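Local structure of PlaB phospholipase (Legionella pneumophila, 6ZTI) at residues 46-51 with 290-295; 71-76 with 106-111; 82-87 with 92-97; 341-346 with 413-418. The protein acts as a phospholipase of the alpha/beta-hydrolase class, a virulence-associated enzyme whose activity is controlled by NAD(H)-mediated tetramerization. All blocks are in the same frame, centred on the assembly; numbering follows the deposited sequence. Where two conformers were deposited one is given.

Interaction 1 of 4, residues 46-51 with 290-295; sequences GKLDIQ and WILRCL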
loop_
_atom_site.group_PDB
_atom_site.type_symbol
_atom_site.label_atom_id
_atom_site.label_comp_id
_atom_site.label_asym_id
_atom_site.label_seq_id
_atom_site.Cartn_x
_atom_site.Cartn_y
_atom_site.Cartn_z
ATOM N N GLY B 46 22.218 -55.931 5.933
ATOM C CA GLY B 46 21.014 -56.661 6.268
ATOM C C GLY B 46 20.092 -55.975 7.249
ATOM O O GLY B 46 19.186 -56.629 7.780
ATOM N N LYS B 47 20.289 -54.684 7.513
ATOM C CA LYS B 47 19.392 -53.951 8.396
ATOM C C LYS B 47 18.204 -53.356 7.654
ATOM O O LYS B 47 17.174 -53.079 8.279
ATOM C CB LYS B 47 20.160 -52.841 9.123
ATOM C CG LYS B 47 21.462 -53.303 9.791
ATOM C CD LYS B 47 21.221 -54.431 10.778
ATOM C CE LYS B 47 22.525 -54.957 11.365
ATOM N NZ LYS B 47 23.190 -53.975 12.268
ATOM N N LEU B 48 18.324 -53.165 6.340
ATOM C CA LEU B 48 17.244 -52.671 5.499
ATOM C C LEU B 48 17.197 -53.507 4.227
ATOM O O LEU B 48 18.152 -54.211 3.890
ATOM C CB LEU B 48 17.433 -51.186 5.152
ATOM C CG LEU B 48 17.422 -50.203 6.325
ATOM C CD1 LEU B 48 17.799 -48.805 5.851
ATOM C CD2 LEU B 48 16.058 -50.189 7.005
ATOM N N ASP B 49 16.065 -53.427 3.525
ATOM C CA ASP B 49 15.856 -54.175 2.291
ATOM C C ASP B 49 15.826 -53.205 1.114
ATOM O O ASP B 49 14.800 -53.048 0.445
ATOM C CB ASP B 49 14.559 -54.989 2.374
ATOM C CG ASP B 49 14.527 -56.151 1.383
ATOM O OD1 ASP B 49 15.603 -56.519 0.858
ATOM O OD2 ASP B 49 13.428 -56.697 1.127
ATOM N N ILE B 50 16.953 -52.545 0.865
ATOM C CA ILE B 50 17.071 -51.526 -0.167
ATOM C C ILE B 50 18.128 -52.007 -1.144
ATOM O O ILE B 50 19.310 -52.096 -0.790
ATOM C CB ILE B 50 17.463 -50.159 0.399
ATOM C CG1 ILE B 50 16.622 -49.808 1.624
ATOM C CG2 ILE B 50 17.320 -49.103 -0.685
ATOM C CD1 ILE B 50 17.094 -48.548 2.316
ATOM N N GLN B 51 17.719 -52.286 -2.373
ATOM C CA GLN B 51 18.682 -52.720 -3.370
ATOM C C GLN B 51 19.630 -51.572 -3.693
ATOM O O GLN B 51 19.311 -50.393 -3.498
ATOM C CB GLN B 51 17.963 -53.217 -4.627
ATOM C CG GLN B 51 16.797 -54.167 -4.319
ATOM C CD GLN B 51 16.201 -54.818 -5.557
ATOM O OE1 GLN B 51 16.040 -54.177 -6.598
ATOM N NE2 GLN B 51 15.864 -56.100 -5.446
ATOM N N TRP B 290 17.097 -43.233 14.838
ATOM C CA TRP B 290 15.643 -43.320 14.879
ATOM C C TRP B 290 15.031 -43.400 13.489
ATOM O O TRP B 290 13.942 -43.965 13.343
ATOM C CB TRP B 290 15.071 -42.145 15.674
ATOM C CG TRP B 290 15.278 -42.375 17.129
ATOM C CD1 TRP B 290 16.203 -41.782 17.932
ATOM C CD2 TRP B 290 14.586 -43.322 17.948
ATOM N NE1 TRP B 290 16.112 -42.280 19.209
ATOM C CE2 TRP B 290 15.130 -43.233 19.242
ATOM C CE3 TRP B 290 13.550 -44.229 17.711
ATOM C CZ2 TRP B 290 14.666 -44.008 20.301
ATOM C CZ3 TRP B 290 13.100 -45.008 18.756
ATOM C CH2 TRP B 290 13.655 -44.889 20.041
ATOM N N ILE B 291 15.710 -42.877 12.460
ATOM C CA ILE B 291 15.249 -43.104 11.091
ATOM C C ILE B 291 15.254 -44.591 10.771
ATOM O O ILE B 291 14.321 -45.107 10.143
ATOM C CB ILE B 291 16.107 -42.316 10.081
ATOM C CG1 ILE B 291 15.667 -40.861 10.061
ATOM C CG2 ILE B 291 15.989 -42.922 8.682
ATOM C CD1 ILE B 291 16.513 -39.949 9.219
ATOM N N LEU B 292 16.308 -45.299 11.185
ATOM C CA LEU B 292 16.411 -46.729 10.889
ATOM C C LEU B 292 15.279 -47.506 11.547
ATOM O O LEU B 292 14.704 -48.421 10.941
ATOM C CB LEU B 292 17.771 -47.259 11.354
ATOM C CG LEU B 292 18.160 -48.691 10.986
ATOM C CD1 LEU B 292 18.093 -48.912 9.482
ATOM C CD2 LEU B 292 19.561 -48.991 11.498
ATOM N N ARG B 293 14.929 -47.137 12.779
ATOM C CA ARG B 293 13.792 -47.755 13.451
ATOM C C ARG B 293 12.500 -47.493 12.685
ATOM O O ARG B 293 11.693 -48.407 12.471
ATOM C CB ARG B 293 13.683 -47.214 14.879
ATOM C CG ARG B 293 14.701 -47.760 15.858
ATOM C CD ARG B 293 14.492 -49.250 16.133
ATOM N NE ARG B 293 13.116 -49.575 16.513
ATOM C CZ ARG B 293 12.633 -49.503 17.754
ATOM N NH1 ARG B 293 13.406 -49.106 18.760
ATOM N NH2 ARG B 293 11.366 -49.825 17.986
ATOM N N CYS B 294 12.285 -46.239 12.271
ATOM C CA CYS B 294 11.057 -45.876 11.562
ATOM C C CYS B 294 10.932 -46.659 10.262
ATOM O O CYS B 294 9.868 -47.209 9.953
ATOM C CB CYS B 294 11.031 -44.364 11.292
ATOM S SG CYS B 294 10.878 -43.299 12.788
ATOM N N LEU B 295 12.025 -46.738 9.497
ATOM C CA LEU B 295 12.021 -47.487 8.245
ATOM C C LEU B 295 11.745 -48.968 8.452
ATOM O O LEU B 295 11.321 -49.649 7.509
ATOM C CB LEU B 295 13.362 -47.329 7.527
ATOM C CG LEU B 295 13.644 -45.960 6.905
ATOM C CD1 LEU B 295 15.065 -45.913 6.369
ATOM C CD2 LEU B 295 12.645 -45.659 5.794
#
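The loop that leaves helix 35-44 of the alpha/beta-hydrolase domain meets helix 286-296 through three leucines, Leu48 on the loop and Leu292 and Leu295 on the helix. The loop starts with a Schellman motif: Gly46, at positive phi, is the C-prime residue, with Lys47 N turned back to Gln42 O and Gly46 N to Ser43 O. Two residues on, Leu48 points its side chain at the helix. Its CG and CD2 both lie 3.5 Å from Leu292 CD1, tighter than usual for carbon atoms, so a single methyl of Leu292 is pressed into the fork of Leu48. That methyl gets there because Leu292 has CG swung opposite its backbone N (chi1 -172°), which brings the branched end nearer to the loop than its CB direction suggests. One turn further on, Leu295 crosses Leu48 at about a right angle, with its CB 4.0 Å from Leu48 CD2 and its CD1 4.0 Å from Leu48 CD1. Both branches of Leu48 therefore touch both helix leucines. Polar support comes from just beyond the segments: Gln296 NE2 donates to Lys47 O, and Ser43 OG is hydrogen-bonded to Leu48 O. Leu39 of helix 35-44 also packs on Leu48, and Gln42 on Leu292, while Leu295 reaches Ile127 of strand 123-129, so the leucine cluster ties two neighbouring helices together on one side of the parallel sheet.

Interaction 2 of 4, residues 71-76 with 106-111; sequences DIARAF and VRKWMD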
loop_
_atom_site.group_PDB
_atom_site.type_symbol
_atom_site.label_atom_id
_atom_site.label_comp_id
_atom_site.label_asym_id
_atom_site.label_seq_id
_atom_site.Cartn_x
_atom_site.Cartn_y
_atom_site.Cartn_z
ATOM N N ASP B 71 2.807 -26.266 -7.317
ATOM C CA ASP B 71 3.711 -26.588 -8.420
ATOM C C ASP B 71 4.699 -27.687 -8.041
ATOM O O ASP B 71 4.935 -28.624 -8.814
ATOM C CB ASP B 71 4.512 -25.349 -8.846
ATOM C CG ASP B 71 3.664 -24.227 -9.445
ATOM O OD1 ASP B 71 2.476 -24.423 -9.805
ATOM O OD2 ASP B 71 4.235 -23.116 -9.557
ATOM N N ILE B 72 5.319 -27.564 -6.862
ATOM C CA ILE B 72 6.376 -28.492 -6.490
ATOM C C ILE B 72 5.803 -29.879 -6.235
ATOM O O ILE B 72 6.426 -30.887 -6.572
ATOM C CB ILE B 72 7.140 -27.968 -5.261
ATOM C CG1 ILE B 72 7.872 -26.666 -5.604
ATOM C CG2 ILE B 72 8.132 -29.003 -4.757
ATOM C CD1 ILE B 72 8.291 -25.868 -4.381
ATOM N N ALA B 73 4.634 -29.956 -5.600
ATOM C CA ALA B 73 4.010 -31.257 -5.366
ATOM C C ALA B 73 3.603 -31.908 -6.684
ATOM O O ALA B 73 3.785 -33.117 -6.871
ATOM C CB ALA B 73 2.808 -31.098 -4.438
ATOM N N ARG B 74 3.084 -31.115 -7.626
ATOM C CA ARG B 74 2.808 -31.640 -8.960
ATOM C C ARG B 74 4.082 -32.143 -9.633
ATOM O O ARG B 74 4.064 -33.159 -10.337
ATOM C CB ARG B 74 2.167 -30.555 -9.826
ATOM C CG ARG B 74 0.654 -30.478 -9.805
ATOM C CD ARG B 74 0.175 -29.344 -10.736
ATOM N NE ARG B 74 0.238 -29.694 -12.160
ATOM C CZ ARG B 74 0.211 -28.815 -13.160
ATOM N NH1 ARG B 74 0.145 -27.512 -12.907
ATOM N NH2 ARG B 74 0.257 -29.237 -14.420
ATOM N N ALA B 75 5.188 -31.413 -9.464
ATOM C CA ALA B 75 6.436 -31.794 -10.110
ATOM C C ALA B 75 7.082 -33.001 -9.433
ATOM O O ALA B 75 7.765 -33.782 -10.100
ATOM C CB ALA B 75 7.391 -30.600 -10.136
ATOM N N PHE B 76 6.869 -33.183 -8.127
ATOM C CA PHE B 76 7.287 -34.419 -7.465
ATOM C C PHE B 76 6.634 -35.629 -8.126
ATOM O O PHE B 76 7.311 -36.610 -8.469
ATOM C CB PHE B 76 6.955 -34.351 -5.972
ATOM C CG PHE B 76 7.355 -35.577 -5.205
ATOM C CD1 PHE B 76 8.684 -35.875 -4.999
ATOM C CD2 PHE B 76 6.407 -36.432 -4.706
ATOM C CE1 PHE B 76 9.061 -37.001 -4.303
ATOM C CE2 PHE B 76 6.779 -37.562 -4.011
ATOM C CZ PHE B 76 8.109 -37.847 -3.819
ATOM N N VAL B 106 5.458 -33.111 0.467
ATOM C CA VAL B 106 4.999 -34.479 0.261
ATOM C C VAL B 106 3.569 -34.652 0.764
ATOM O O VAL B 106 2.798 -35.429 0.186
ATOM C CB VAL B 106 5.969 -35.467 0.930
ATOM C CG1 VAL B 106 5.414 -36.890 0.891
ATOM C CG2 VAL B 106 7.322 -35.408 0.226
ATOM N N ARG B 107 3.182 -33.929 1.822
ATOM C CA ARG B 107 1.809 -34.019 2.305
ATOM C C ARG B 107 0.825 -33.386 1.326
ATOM O O ARG B 107 -0.313 -33.843 1.215
ATOM C CB ARG B 107 1.675 -33.361 3.673
ATOM C CG ARG B 107 2.408 -34.105 4.811
ATOM C CD ARG B 107 1.839 -33.735 6.142
ATOM N NE ARG B 107 1.998 -32.320 6.460
ATOM C CZ ARG B 107 1.008 -31.451 6.650
ATOM N NH1 ARG B 107 -0.273 -31.806 6.541
ATOM N NH2 ARG B 107 1.313 -30.197 6.952
ATOM N N LYS B 108 1.226 -32.307 0.652
ATOM C CA LYS B 108 0.404 -31.726 -0.402
ATOM C C LYS B 108 0.299 -32.667 -1.597
ATOM O O LYS B 108 -0.771 -32.799 -2.206
ATOM C CB LYS B 108 1.001 -30.382 -0.818
ATOM C CG LYS B 108 0.276 -29.689 -1.945
ATOM C CD LYS B 108 -1.136 -29.271 -1.590
ATOM C CE LYS B 108 -1.780 -28.499 -2.752
ATOM N NZ LYS B 108 -3.202 -28.223 -2.528
ATOM N N TRP B 109 1.406 -33.323 -1.956
ATOM C CA TRP B 109 1.371 -34.319 -3.019
ATOM C C TRP B 109 0.404 -35.452 -2.690
ATOM O O TRP B 109 -0.433 -35.829 -3.521
ATOM C CB TRP B 109 2.778 -34.863 -3.258
ATOM C CG TRP B 109 2.784 -36.095 -4.111
ATOM C CD1 TRP B 109 2.639 -36.158 -5.465
ATOM C CD2 TRP B 109 2.928 -37.445 -3.659
ATOM N NE1 TRP B 109 2.680 -37.467 -5.884
ATOM C CE2 TRP B 109 2.857 -38.278 -4.796
ATOM C CE3 TRP B 109 3.101 -38.031 -2.409
ATOM C CZ2 TRP B 109 2.958 -39.660 -4.714
ATOM C CZ3 TRP B 109 3.209 -39.406 -2.329
ATOM C CH2 TRP B 109 3.138 -40.205 -3.471
ATOM N N MET B 110 0.506 -36.010 -1.475
ATOM C CA MET B 110 -0.465 -37.004 -1.033
ATOM C C MET B 110 -1.890 -36.473 -1.171
ATOM O O MET B 110 -2.789 -37.188 -1.617
ATOM C CB MET B 110 -0.195 -37.402 0.424
ATOM C CG MET B 110 1.086 -38.188 0.634
ATOM S SD MET B 110 1.563 -38.385 2.366
ATOM C CE MET B 110 0.156 -39.345 2.943
ATOM N N ASP B 111 -2.104 -35.204 -0.820
ATOM C CA ASP B 111 -3.455 -34.653 -0.844
ATOM C C ASP B 111 -3.930 -34.466 -2.280
ATOM O O ASP B 111 -5.096 -34.721 -2.590
ATOM C CB ASP B 111 -3.482 -33.332 -0.065
ATOM C CG ASP B 111 -4.882 -32.914 0.364
ATOM O OD1 ASP B 111 -5.491 -33.609 1.197
ATOM O OD2 ASP B 111 -5.361 -31.861 -0.110
#
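Trp109, Phe76 and Ala73 make most of this crossing of helices 69-89 and 102-114, which precede and follow strand 93-99 of the parallel sheet in the alpha/beta-hydrolase domain; their axes here come within 8.4 Å at a signed angle of -71°. Phe76 and Trp109 form a T-shaped pair: the Phe76 edge, through CD2 and CE2, stands over one face of the indole, with planes at 86° and the phenyl centroid 5.0 Å from that of the five-membered ring. Trp109 has CG opposite its backbone N (chi1 167°), which carries the indole into the shared interface. Ala73 lets the backbones close up, its CB 3.6 Å from Trp109 N and 3.8 Å from Lys108 CG. Phe468 of the second subunit meets Phe76, on helix 69-89, edge-to-face. The contact is thus apolar and aromatic between the segments, while the indole's one polar atom, NE1, is hydrogen-bonded to Asp77 OD1, a bond that would help fix the plane against which Phe76 sets its edge.

Interaction 3 of 4, residues 82-87 with 92-97; sequences DEIADK and QRFACI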
loop_
_atom_site.group_PDB
_atom_site.type_symbol
_atom_site.label_atom_id
_atom_site.label_comp_id
_atom_site.label_asym_id
_atom_site.label_seq_id
_atom_site.Cartn_x
_atom_site.Cartn_y
_atom_site.Cartn_z
ATOM N N ASP B 82 8.929 -40.227 -13.835
ATOM C CA ASP B 82 10.028 -40.195 -14.794
ATOM C C ASP B 82 11.137 -41.171 -14.419
ATOM O O ASP B 82 11.803 -41.713 -15.305
ATOM C CB ASP B 82 10.601 -38.785 -14.908
ATOM C CG ASP B 82 9.764 -37.871 -15.802
ATOM O OD1 ASP B 82 8.793 -38.344 -16.433
ATOM O OD2 ASP B 82 10.084 -36.663 -15.872
ATOM N N GLU B 83 11.346 -41.420 -13.125
ATOM C CA GLU B 83 12.509 -42.174 -12.677
ATOM C C GLU B 83 12.205 -43.572 -12.163
ATOM O O GLU B 83 13.041 -44.460 -12.346
ATOM C CB GLU B 83 13.246 -41.409 -11.573
ATOM C CG GLU B 83 14.076 -40.240 -12.084
ATOM C CD GLU B 83 15.337 -40.680 -12.814
ATOM O OE1 GLU B 83 15.627 -41.897 -12.852
ATOM O OE2 GLU B 83 16.040 -39.798 -13.350
ATOM N N ILE B 84 11.055 -43.804 -11.517
ATOM C CA ILE B 84 10.826 -45.117 -10.917
ATOM C C ILE B 84 9.463 -45.722 -11.239
ATOM O O ILE B 84 9.012 -46.643 -10.547
ATOM C CB ILE B 84 11.027 -45.042 -9.390
ATOM C CG1 ILE B 84 9.992 -44.128 -8.740
ATOM C CG2 ILE B 84 12.446 -44.553 -9.068
ATOM C CD1 ILE B 84 9.998 -44.218 -7.243
ATOM N N ALA B 85 8.824 -45.264 -12.322
ATOM C CA ALA B 85 7.535 -45.832 -12.715
ATOM C C ALA B 85 7.617 -47.351 -12.860
ATOM O O ALA B 85 6.759 -48.085 -12.356
ATOM C CB ALA B 85 7.053 -45.197 -14.024
ATOM N N ASP B 86 8.646 -47.837 -13.558
ATOM C CA ASP B 86 8.804 -49.277 -13.734
ATOM C C ASP B 86 8.924 -49.989 -12.391
ATOM O O ASP B 86 8.291 -51.027 -12.170
ATOM C CB ASP B 86 10.025 -49.561 -14.619
ATOM C CG ASP B 86 11.322 -48.981 -14.055
ATOM O OD1 ASP B 86 11.274 -48.037 -13.230
ATOM O OD2 ASP B 86 12.403 -49.475 -14.448
ATOM N N LYS B 87 9.727 -49.441 -11.474
ATOM C CA LYS B 87 9.915 -50.076 -10.172
ATOM C C LYS B 87 8.616 -50.103 -9.375
ATOM O O LYS B 87 8.340 -51.067 -8.649
ATOM C CB LYS B 87 11.005 -49.345 -9.387
ATOM C CG LYS B 87 12.307 -49.246 -10.123
ATOM C CD LYS B 87 13.397 -48.670 -9.259
ATOM C CE LYS B 87 14.772 -48.934 -9.881
ATOM N NZ LYS B 87 15.850 -48.097 -9.270
ATOM N N GLN B 92 7.122 -52.241 -5.989
ATOM C CA GLN B 92 7.951 -51.538 -5.026
ATOM C C GLN B 92 7.254 -50.280 -4.519
ATOM O O GLN B 92 6.486 -49.632 -5.232
ATOM C CB GLN B 92 9.297 -51.175 -5.645
ATOM C CG GLN B 92 10.044 -52.356 -6.237
ATOM C CD GLN B 92 11.537 -52.160 -6.184
ATOM O OE1 GLN B 92 12.121 -52.079 -5.103
ATOM N NE2 GLN B 92 12.167 -52.067 -7.351
ATOM N N ARG B 93 7.532 -49.946 -3.264
ATOM C CA ARG B 93 7.011 -48.747 -2.628
ATOM C C ARG B 93 8.180 -47.963 -2.055
ATOM O O ARG B 93 9.273 -48.503 -1.856
ATOM C CB ARG B 93 5.994 -49.077 -1.518
ATOM C CG ARG B 93 4.677 -49.663 -2.024
ATOM C CD ARG B 93 3.454 -48.885 -1.512
ATOM N NE ARG B 93 3.135 -49.162 -0.110
ATOM C CZ ARG B 93 2.190 -48.528 0.587
ATOM N NH1 ARG B 93 1.464 -47.575 0.023
ATOM N NH2 ARG B 93 1.967 -48.842 1.857
ATOM N N PHE B 94 7.953 -46.673 -1.792
ATOM C CA PHE B 94 9.047 -45.833 -1.339
ATOM C C PHE B 94 8.752 -45.155 -0.010
ATOM O O PHE B 94 7.603 -44.897 0.358
ATOM C CB PHE B 94 9.453 -44.783 -2.409
ATOM C CG PHE B 94 8.369 -43.827 -2.830
ATOM C CD1 PHE B 94 8.118 -42.677 -2.108
ATOM C CD2 PHE B 94 7.687 -44.021 -4.022
ATOM C CE1 PHE B 94 7.165 -41.777 -2.522
ATOM C CE2 PHE B 94 6.731 -43.123 -4.439
ATOM C CZ PHE B 94 6.470 -41.996 -3.683
ATOM N N ALA B 95 9.831 -44.929 0.727
ATOM C CA ALA B 95 9.834 -44.093 1.910
ATOM C C ALA B 95 10.432 -42.741 1.549
ATOM O O ALA B 95 11.455 -42.679 0.857
ATOM C CB ALA B 95 10.635 -44.756 3.030
ATOM N N CYS B 96 9.776 -41.667 1.989
ATOM C CA CYS B 96 10.294 -40.313 1.855
ATOM C C CYS B 96 10.894 -39.892 3.181
ATOM O O CYS B 96 10.245 -40.006 4.222
ATOM C CB CYS B 96 9.210 -39.308 1.457
ATOM S SG CYS B 96 8.827 -39.316 -0.284
ATOM N N ILE B 97 12.134 -39.435 3.141
ATOM C CA ILE B 97 12.771 -38.787 4.271
ATOM C C ILE B 97 12.881 -37.318 3.897
ATOM O O ILE B 97 13.598 -36.961 2.956
ATOM C CB ILE B 97 14.140 -39.403 4.586
ATOM C CG1 ILE B 97 13.989 -40.893 4.931
ATOM C CG2 ILE B 97 14.799 -38.650 5.707
ATOM C CD1 ILE B 97 15.305 -41.660 4.914
#
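The Phe94 ring, on strand 93-99, is approached obliquely by the end of Ile84 from helix 69-89, with Ile84 CD1 4.0 Å from Phe94 CD2 and the two side chains crossing at about a right angle. The ring reaches toward the helix with CG placed between the backbone N and the carbonyl carbon (chi1 59°). Val80 and Leu88 of the same helix, Ile17 and Ile19 of strand 16-21, and Leu123 of strand 123-129 also touch Phe94, so it is wedged between helix and sheet. The other flat group, the Gln92 amide, lies against the aliphatic part of Lys87: its NE2 is 3.6 Å from Lys87 CB. Its oxygen, OE1, is hydrogen-bonded to Thr15 OG1. Lys87 runs extended beyond CG past the amide, and its NZ is hydrogen-bonded to Asn54 OD1 and Tyr56 OH. Between the backbones, Gln92 N donates to Lys87 O at 3.2 Å, with an N-H...O angle of 147° and the donor tilted 18° from the carbonyl plane. This helix-to-strand connection belongs to the beta-alpha-beta architecture of the parallel sheet. The chemistry divides in two: a buried hydrocarbon contact between helix and sheet, and beside it a partly exposed turn where a single backbone bond, somewhat bent, joins the helix end to the start of the strand, while Lys87 NZ and Gln92 OE1 bond to residues outside the segments.

Interaction 4 of 4, residues 341-346 with 413-418; sequences SMIIFR and LGFRVK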
loop_
_atom_site.group_PDB
_atom_site.type_symbol
_atom_site.label_atom_id
_atom_site.label_comp_id
_atom_site.label_asym_id
_atom_site.label_seq_id
_atom_site.Cartn_x
_atom_site.Cartn_y
_atom_site.Cartn_z
ATOM N N SER B 341 2.901 -24.254 23.376
ATOM C CA SER B 341 1.700 -24.493 22.586
ATOM C C SER B 341 1.521 -23.343 21.604
ATOM O O SER B 341 1.819 -22.189 21.926
ATOM C CB SER B 341 0.461 -24.618 23.466
ATOM O OG SER B 341 0.640 -25.596 24.479
ATOM N N MET B 342 1.043 -23.657 20.402
ATOM C CA MET B 342 0.782 -22.657 19.381
ATOM C C MET B 342 -0.701 -22.678 19.050
ATOM O O MET B 342 -1.302 -23.748 18.898
ATOM C CB MET B 342 1.628 -22.912 18.138
ATOM C CG MET B 342 1.647 -21.760 17.186
ATOM S SD MET B 342 2.994 -21.840 16.015
ATOM C CE MET B 342 2.164 -22.608 14.638
ATOM N N ILE B 343 -1.295 -21.502 18.998
ATOM C CA ILE B 343 -2.692 -21.337 18.653
ATOM C C ILE B 343 -2.739 -20.546 17.361
ATOM O O ILE B 343 -2.111 -19.486 17.255
ATOM C CB ILE B 343 -3.476 -20.614 19.759
ATOM C CG1 ILE B 343 -3.192 -21.234 21.124
ATOM C CG2 ILE B 343 -4.983 -20.650 19.424
ATOM C CD1 ILE B 343 -3.993 -20.589 22.248
ATOM N N ILE B 344 -3.453 -21.063 16.373
ATOM C CA ILE B 344 -3.725 -20.332 15.139
ATOM C C ILE B 344 -5.209 -19.986 15.168
ATOM O O ILE B 344 -6.057 -20.884 15.110
ATOM C CB ILE B 344 -3.363 -21.144 13.886
ATOM C CG1 ILE B 344 -1.895 -21.560 13.917
ATOM C CG2 ILE B 344 -3.621 -20.306 12.593
ATOM C CD1 ILE B 344 -1.538 -22.637 12.892
ATOM N N PHE B 345 -5.528 -18.699 15.266
ATOM C CA PHE B 345 -6.914 -18.248 15.271
ATOM C C PHE B 345 -7.336 -17.864 13.865
ATOM O O PHE B 345 -6.599 -17.189 13.137
ATOM C CB PHE B 345 -7.146 -17.042 16.189
ATOM C CG PHE B 345 -6.898 -17.305 17.650
ATOM C CD1 PHE B 345 -7.902 -17.769 18.468
ATOM C CD2 PHE B 345 -5.670 -17.019 18.211
ATOM C CE1 PHE B 345 -7.668 -17.982 19.803
ATOM C CE2 PHE B 345 -5.428 -17.239 19.539
ATOM C CZ PHE B 345 -6.425 -17.713 20.338
ATOM N N ARG B 346 -8.534 -18.301 13.499
ATOM C CA ARG B 346 -9.194 -17.925 12.262
ATOM C C ARG B 346 -10.524 -17.301 12.631
ATOM O O ARG B 346 -11.390 -17.979 13.194
ATOM C CB ARG B 346 -9.400 -19.135 11.366
ATOM C CG ARG B 346 -9.949 -18.775 10.019
ATOM C CD ARG B 346 -10.434 -19.996 9.287
ATOM N NE ARG B 346 -10.725 -19.690 7.894
ATOM C CZ ARG B 346 -11.517 -20.424 7.128
ATOM N NH1 ARG B 346 -12.100 -21.513 7.623
ATOM N NH2 ARG B 346 -11.714 -20.076 5.866
ATOM N N LEU B 413 -9.546 -21.506 31.705
ATOM C CA LEU B 413 -8.934 -20.832 30.574
ATOM C C LEU B 413 -10.017 -20.594 29.538
ATOM O O LEU B 413 -10.808 -21.493 29.250
ATOM C CB LEU B 413 -7.806 -21.654 29.947
ATOM C CG LEU B 413 -7.168 -21.049 28.697
ATOM C CD1 LEU B 413 -6.474 -19.753 29.027
ATOM C CD2 LEU B 413 -6.170 -22.051 28.096
ATOM N N GLY B 414 -10.018 -19.401 28.948
ATOM C CA GLY B 414 -11.026 -19.062 27.972
ATOM C C GLY B 414 -10.541 -18.072 26.934
ATOM O O GLY B 414 -9.400 -17.600 26.965
ATOM N N PHE B 415 -11.428 -17.799 25.975
ATOM C CA PHE B 415 -11.231 -16.786 24.950
ATOM C C PHE B 415 -12.353 -15.763 25.019
ATOM O O PHE B 415 -13.503 -16.100 25.303
ATOM C CB PHE B 415 -11.253 -17.366 23.531
ATOM C CG PHE B 415 -10.269 -18.446 23.293
ATOM C CD1 PHE B 415 -8.959 -18.302 23.677
ATOM C CD2 PHE B 415 -10.652 -19.601 22.643
ATOM C CE1 PHE B 415 -8.047 -19.294 23.436
ATOM C CE2 PHE B 415 -9.735 -20.606 22.404
ATOM C CZ PHE B 415 -8.438 -20.451 22.806
ATOM N N ARG B 416 -12.021 -14.517 24.706
ATOM C CA ARG B 416 -13.017 -13.493 24.449
ATOM C C ARG B 416 -12.617 -12.778 23.165
ATOM O O ARG B 416 -11.455 -12.382 23.001
ATOM C CB ARG B 416 -13.137 -12.518 25.619
ATOM C CG ARG B 416 -13.937 -11.290 25.288
ATOM C CD ARG B 416 -14.218 -10.403 26.520
ATOM N NE ARG B 416 -15.450 -10.794 27.215
ATOM C CZ ARG B 416 -16.212 -9.978 27.949
ATOM N NH1 ARG B 416 -15.887 -8.696 28.095
ATOM N NH2 ARG B 416 -17.320 -10.442 28.525
ATOM N N VAL B 417 -13.568 -12.652 22.246
ATOM C CA VAL B 417 -13.351 -12.015 20.957
ATOM C C VAL B 417 -14.319 -10.851 20.855
ATOM O O VAL B 417 -15.538 -11.036 20.962
ATOM C CB VAL B 417 -13.559 -12.976 19.781
ATOM C CG1 VAL B 417 -13.401 -12.217 18.475
ATOM C CG2 VAL B 417 -12.589 -14.113 19.854
ATOM N N LYS B 418 -13.773 -9.663 20.656
ATOM C CA LYS B 418 -14.540 -8.447 20.423
ATOM C C LYS B 418 -14.260 -8.016 18.987
ATOM O O LYS B 418 -13.154 -7.567 18.681
ATOM C CB LYS B 418 -14.131 -7.373 21.429
ATOM C CG LYS B 418 -14.940 -6.083 21.396
ATOM C CD LYS B 418 -14.363 -5.086 22.396
ATOM C CE LYS B 418 -15.035 -3.726 22.302
ATOM N NZ LYS B 418 -14.112 -2.601 22.640
#
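Leu413 begins the segment by packing on Leu362, and two residues on, on the same side of the strand, Phe415 meets Phe345 and, more lightly, Ile343 of strand 340-349. Phe415 has CG opposite its carbonyl carbon (chi1 -56°), and from there the ring offers one face to Phe345, whose CE1 sits 3.8 Å above the plane, over the ring centre. The planes stand at 81° with centroids 5.2 Å apart, a T-shaped pair in which Phe345 supplies the edge. Ile343 adds a looser, oblique touch, its CD1 4.4 Å from Phe415 CE1, while its CG2 lies over one face of Phe345, toward the rim, 3.4 Å above that plane. Next, Arg416 forms a salt bridge with Asp435, and Val417 packs on Leu360 and Ile457. The backbones stay well apart, 10.6 Å between the CA atoms of Phe345 and Val417. These are two strands of the mixed sheet that are not paired with each other, packed through side chains that face one another. The side chain of Leu360, about 3 Å from that of Phe345, and that of Leu362, about 4 Å from that of Phe415, belong to NAD(+) sites, so the aromatic pair packs against strand 358-364, which contributes to the nucleotide-binding sites.

Interactions 1, 2 and 3 belong to the parallel-sheet domain, and along the chain interaction 3 is nested inside the loop closed by interaction 2, itself nested inside that of interaction 1. Strand 93-99 joins them: Ala95 CB meets Leu295 CD2 of interaction 1 at 3.5 Å, whereas Phe94 CZ lies 3.8 Å from Trp109 CH2 of interaction 2. Interactions 2 and 3 share helix 69-89 and both touch the second subunit. Interaction 4 stands apart in the mixed sheet, its centre about 31 Å from that of interaction 2 and 42 Å from those of interactions 1 and 3. It alone is near the ligand, with the side chain of Phe345 about 7 Å from a bound thionicotinamide-adenine-dinucleotide.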